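Local coordinates for alkylhalidase CmlS (Streptomyces venezuelae, PDB 3I3L), which is a flavin-dependent halogenase of chloramphenicol biosynthesis that carries FAD covalently bound to an aspartate, at residues Thr50-Ser55 against Val162-Arg167. Residues are numbered along the deposited sequence; the frame is centred on the assembly and turned at random.
With FAD (flavin-adenine dinucleotide), chain B.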
loop_
_atom_site.group_PDB
_atom_site.type_symbol
_atom_site.label_atom_id
_atom_site.label_comp_id
_atom_site.label_asym_id
_atom_site.label_seq_id
_atom_site.Cartn_x
_atom_site.Cartn_y
_atom_site.Cartn_z
ATOM N N THR A 50 -23.641 -0.136 -11.152
ATOM C CA THR A 50 -24.496 -0.478 -10.013
ATOM C C THR A 50 -23.687 -1.045 -8.803
ATOM O O THR A 50 -22.914 -1.945 -8.968
ATOM C CB THR A 50 -25.653 -1.404 -10.457
ATOM O OG1 THR A 50 -26.468 -0.695 -11.431
ATOM C CG2 THR A 50 -26.519 -1.788 -9.272
ATOM N N ILE A 51 -23.913 -0.517 -7.598
ATOM C CA ILE A 51 -23.221 -0.991 -6.420
ATOM C C ILE A 51 -24.185 -1.681 -5.473
ATOM O O ILE A 51 -25.155 -1.048 -5.003
ATOM C CB ILE A 51 -22.550 0.173 -5.646
ATOM C CG1 ILE A 51 -21.561 0.933 -6.554
ATOM C CG2 ILE A 51 -21.904 -0.379 -4.415
ATOM C CD1 ILE A 51 -20.980 2.219 -5.935
ATOM N N TYR A 52 -23.886 -2.950 -5.152
ATOM C CA TYR A 52 -24.640 -3.761 -4.203
ATOM C C TYR A 52 -23.859 -3.912 -2.894
ATOM O O TYR A 52 -22.780 -4.490 -2.893
ATOM C CB TYR A 52 -24.870 -5.152 -4.781
ATOM C CG TYR A 52 -25.595 -5.152 -6.115
ATOM C CD1 TYR A 52 -27.005 -5.124 -6.173
ATOM C CD2 TYR A 52 -24.894 -5.175 -7.302
ATOM C CE1 TYR A 52 -27.696 -5.109 -7.370
ATOM C CE2 TYR A 52 -25.562 -5.148 -8.533
ATOM C CZ TYR A 52 -26.977 -5.113 -8.547
ATOM O OH TYR A 52 -27.656 -5.071 -9.705
ATOM N N GLU A 53 -24.377 -3.323 -1.804
ATOM C CA GLU A 53 -23.777 -3.377 -0.488
ATOM C C GLU A 53 -24.710 -4.121 0.463
ATOM O O GLU A 53 -25.901 -3.767 0.572
ATOM C CB GLU A 53 -23.521 -1.945 -0.002
ATOM C CG GLU A 53 -23.219 -1.802 1.506
ATOM C CD GLU A 53 -22.016 -2.627 1.961
ATOM O OE1 GLU A 53 -20.932 -2.439 1.383
ATOM O OE2 GLU A 53 -22.151 -3.473 2.877
ATOM N N ARG A 54 -24.212 -5.163 1.134
ATOM C CA ARG A 54 -25.128 -5.986 1.992
ATOM C C ARG A 54 -25.585 -5.250 3.264
ATOM O O ARG A 54 -26.612 -5.604 3.867
ATOM C CB ARG A 54 -24.452 -7.295 2.417
ATOM C CG ARG A 54 -23.159 -7.057 3.228
ATOM C CD ARG A 54 -22.498 -8.343 3.671
ATOM N NE ARG A 54 -21.320 -8.047 4.530
ATOM C CZ ARG A 54 -20.419 -8.958 4.908
ATOM N NH1 ARG A 54 -20.544 -10.241 4.489
ATOM N NH2 ARG A 54 -19.371 -8.588 5.671
ATOM N N SER A 55 -24.819 -4.256 3.713
ATOM C CA SER A 55 -25.139 -3.623 4.997
ATOM C C SER A 55 -25.938 -2.369 4.775
ATOM O O SER A 55 -26.110 -1.903 3.654
ATOM C CB SER A 55 -23.873 -3.224 5.773
ATOM O OG SER A 55 -23.143 -4.360 6.241
ATOM N N VAL A 162 -21.872 -11.602 -17.092
ATOM C CA VAL A 162 -21.812 -12.012 -15.703
ATOM C C VAL A 162 -23.244 -12.019 -15.204
ATOM O O VAL A 162 -23.958 -11.090 -15.494
ATOM C CB VAL A 162 -20.962 -10.993 -14.842
ATOM C CG1 VAL A 162 -21.110 -11.267 -13.386
ATOM C CG2 VAL A 162 -19.472 -11.037 -15.253
ATOM N N VAL A 163 -23.652 -13.049 -14.446
ATOM C CA VAL A 163 -24.943 -13.031 -13.766
ATOM C C VAL A 163 -24.872 -13.115 -12.262
ATOM O O VAL A 163 -24.470 -14.082 -11.751
ATOM C CB VAL A 163 -25.862 -14.146 -14.311
ATOM C CG1 VAL A 163 -27.272 -14.031 -13.699
ATOM C CG2 VAL A 163 -25.930 -14.046 -15.835
ATOM N N LEU A 164 -25.371 -12.106 -11.563
ATOM C CA LEU A 164 -25.358 -12.090 -10.100
ATOM C C LEU A 164 -26.692 -12.486 -9.501
ATOM O O LEU A 164 -27.739 -12.104 -10.015
ATOM C CB LEU A 164 -25.022 -10.668 -9.611
ATOM C CG LEU A 164 -23.526 -10.305 -9.513
ATOM C CD1 LEU A 164 -22.863 -10.466 -10.783
ATOM C CD2 LEU A 164 -23.431 -8.884 -9.071
ATOM N N THR A 165 -26.667 -13.232 -8.412
ATOM C CA THR A 165 -27.884 -13.374 -7.637
ATOM C C THR A 165 -27.783 -12.500 -6.430
ATOM O O THR A 165 -26.759 -12.508 -5.745
ATOM C CB THR A 165 -28.201 -14.801 -7.246
ATOM O OG1 THR A 165 -28.288 -15.587 -8.428
ATOM C CG2 THR A 165 -29.547 -14.872 -6.514
ATOM N N VAL A 166 -28.860 -11.763 -6.169
ATOM C CA VAL A 166 -28.951 -10.692 -5.148
ATOM C C VAL A 166 -30.203 -10.913 -4.262
ATOM O O VAL A 166 -31.273 -11.311 -4.768
ATOM C CB VAL A 166 -29.084 -9.374 -5.939
ATOM C CG1 VAL A 166 -30.102 -8.487 -5.392
ATOM C CG2 VAL A 166 -27.720 -8.718 -6.147
ATOM N N ARG A 167 -30.085 -10.668 -2.949
ATOM C CA ARG A 167 -31.249 -10.766 -2.056
ATOM C C ARG A 167 -31.875 -9.415 -1.845
ATOM O O ARG A 167 -31.339 -8.605 -1.098
ATOM C CB ARG A 167 -30.906 -11.409 -0.711
ATOM C CG ARG A 167 -31.366 -12.863 -0.588
ATOM C CD ARG A 167 -31.779 -13.297 0.854
ATOM N NE ARG A 167 -30.856 -12.818 1.910
ATOM C CZ ARG A 167 -29.813 -13.512 2.417
ATOM N NH1 ARG A 167 -29.047 -12.958 3.356
ATOM N NH2 ARG A 167 -29.520 -14.756 1.994
HETATM P PA FAD B . -14.132 -3.335 3.118
HETATM O O1A FAD B . -14.242 -4.578 3.970
HETATM O O2A FAD B . -13.757 -2.077 3.819
HETATM O O5B FAD B . -15.560 -3.127 2.352
HETATM C C5B FAD B . -16.215 -4.224 1.749
HETATM C C4B FAD B . -17.752 -4.066 1.791
HETATM O O4B FAD B . -18.322 -5.179 1.063
HETATM C C3B FAD B . -18.315 -4.131 3.191
HETATM O O3B FAD B . -18.995 -2.948 3.479
HETATM C C2B FAD B . -19.289 -5.319 3.171
HETATM O O2B FAD B . -20.487 -5.002 3.806
HETATM C C1B FAD B . -19.521 -5.570 1.689
HETATM N N9A FAD B . -19.813 -6.928 1.266
HETATM C C8A FAD B . -19.169 -8.070 1.638
HETATM N N7A FAD B . -19.730 -9.113 0.988
HETATM C C5A FAD B . -20.784 -8.667 0.266
HETATM C C6A FAD B . -21.692 -9.314 -0.552
HETATM N N6A FAD B . -21.624 -10.618 -0.749
HETATM N N1A FAD B . -22.628 -8.552 -1.197
HETATM C C2A FAD B . -22.708 -7.193 -1.019
HETATM N N3A FAD B . -21.797 -6.573 -0.220
HETATM C C4A FAD B . -20.846 -7.293 0.415
HETATM N N1 FAD B . -6.250 0.025 6.427
HETATM C C2 FAD B . -5.738 1.311 6.390
HETATM O O2 FAD B . -5.695 1.873 5.304
HETATM N N3 FAD B . -5.272 1.927 7.522
HETATM C C4 FAD B . -5.304 1.284 8.731
HETATM O O4 FAD B . -4.886 1.890 9.769
HETATM C C4X FAD B . -5.788 -0.025 8.775
HETATM N N5 FAD B . -5.850 -0.690 9.969
HETATM C C5X FAD B . -6.426 -1.938 10.019
HETATM C C6 FAD B . -6.483 -2.633 11.236
HETATM C C7 FAD B . -6.987 -3.912 11.265
HETATM C C7M FAD B . -7.082 -4.679 12.561
HETATM C C8 FAD B . -7.481 -4.459 10.085
HETATM C C8M FAD B . -8.123 -5.789 10.087
HETATM C C9 FAD B . -7.392 -3.799 8.855
HETATM C C9A FAD B . -6.858 -2.519 8.858
HETATM N N10 FAD B . -6.834 -1.860 7.662
HETATM C C10 FAD B . -6.262 -0.646 7.599
HETATM C "C1'" FAD B . -7.216 -2.658 6.462
HETATM C "C2'" FAD B . -8.346 -1.977 5.726
HETATM O "O2'" FAD B . -9.334 -1.700 6.635
HETATM C "C3'" FAD B . -8.892 -2.727 4.541
HETATM O "O3'" FAD B . -7.859 -2.931 3.602
HETATM C "C4'" FAD B . -10.020 -1.903 3.835
HETATM O "O4'" FAD B . -11.167 -1.801 4.632
HETATM C "C5'" FAD B . -10.438 -2.608 2.552
HETATM O "O5'" FAD B . -11.393 -1.849 1.867
HETATM P P FAD B . -12.373 -2.669 0.938
HETATM O O1P FAD B . -11.576 -3.652 0.110
HETATM O O2P FAD B . -13.317 -1.708 0.224
HETATM O O3P FAD B . -13.170 -3.677 1.922
#
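The adenosine end of the FAD pocket lies beside this contact, where Y52 meets V166 and L164 at the end of strand 48-52. V166 puts its CG2 methyl over one face of the Y52 ring, a CH-pi contact with CG2 4.0 Å from the ring centroid and 27° off the normal. The nearest ring atom is Y52 CD1, 3.7 Å from V166 CG2. The two side chains cross at about a right angle. L164 comes in obliquely, with CD2 4.3 Å from Y52 CE2. Y52 CG, anti to the carbonyl carbon (chi1 -57°), carries the ring across to both. V151 and V175 of the flanking strands also touch Y52, and the ring of H146 meets it. The three touching residues are buried, and no hydrogen bond joins the segments.

Strand 48-52 is the second strand of the Rossmann-type FAD-binding fold. It is parallel to strand 25-29, which leads into the glycine-rich turn. Strand 162-168 is the middle strand of a separate three-stranded antiparallel sheet. Y52 therefore joins the two sheets through apolar side chains.

Just past the strand, E53 grips the adenosine ribose. Such an acidic residue, bonded to both ribose hydroxyls, is classic for Rossmann-type FAD-binding folds. FAD O3B donates to E53 OE1 at 2.9 Å. FAD O2B is placed to donate to E53 OE2, but at 2.4 Å the length is doubtful. OE1 also accepts the amide of G31. S55 N donates to the anti lone pair of E53 OE2 at 2.9 Å. These bonds probably fix the rotation of the carboxylate. R54 lays its guanidinium flat over the five-membered ring of the adenine, planes nearly parallel, with FAD C8A 3.5 Å from the guanidinium plane. R54 NE also donates to FAD O2B at 3.2 Å, a bent bond of 135°.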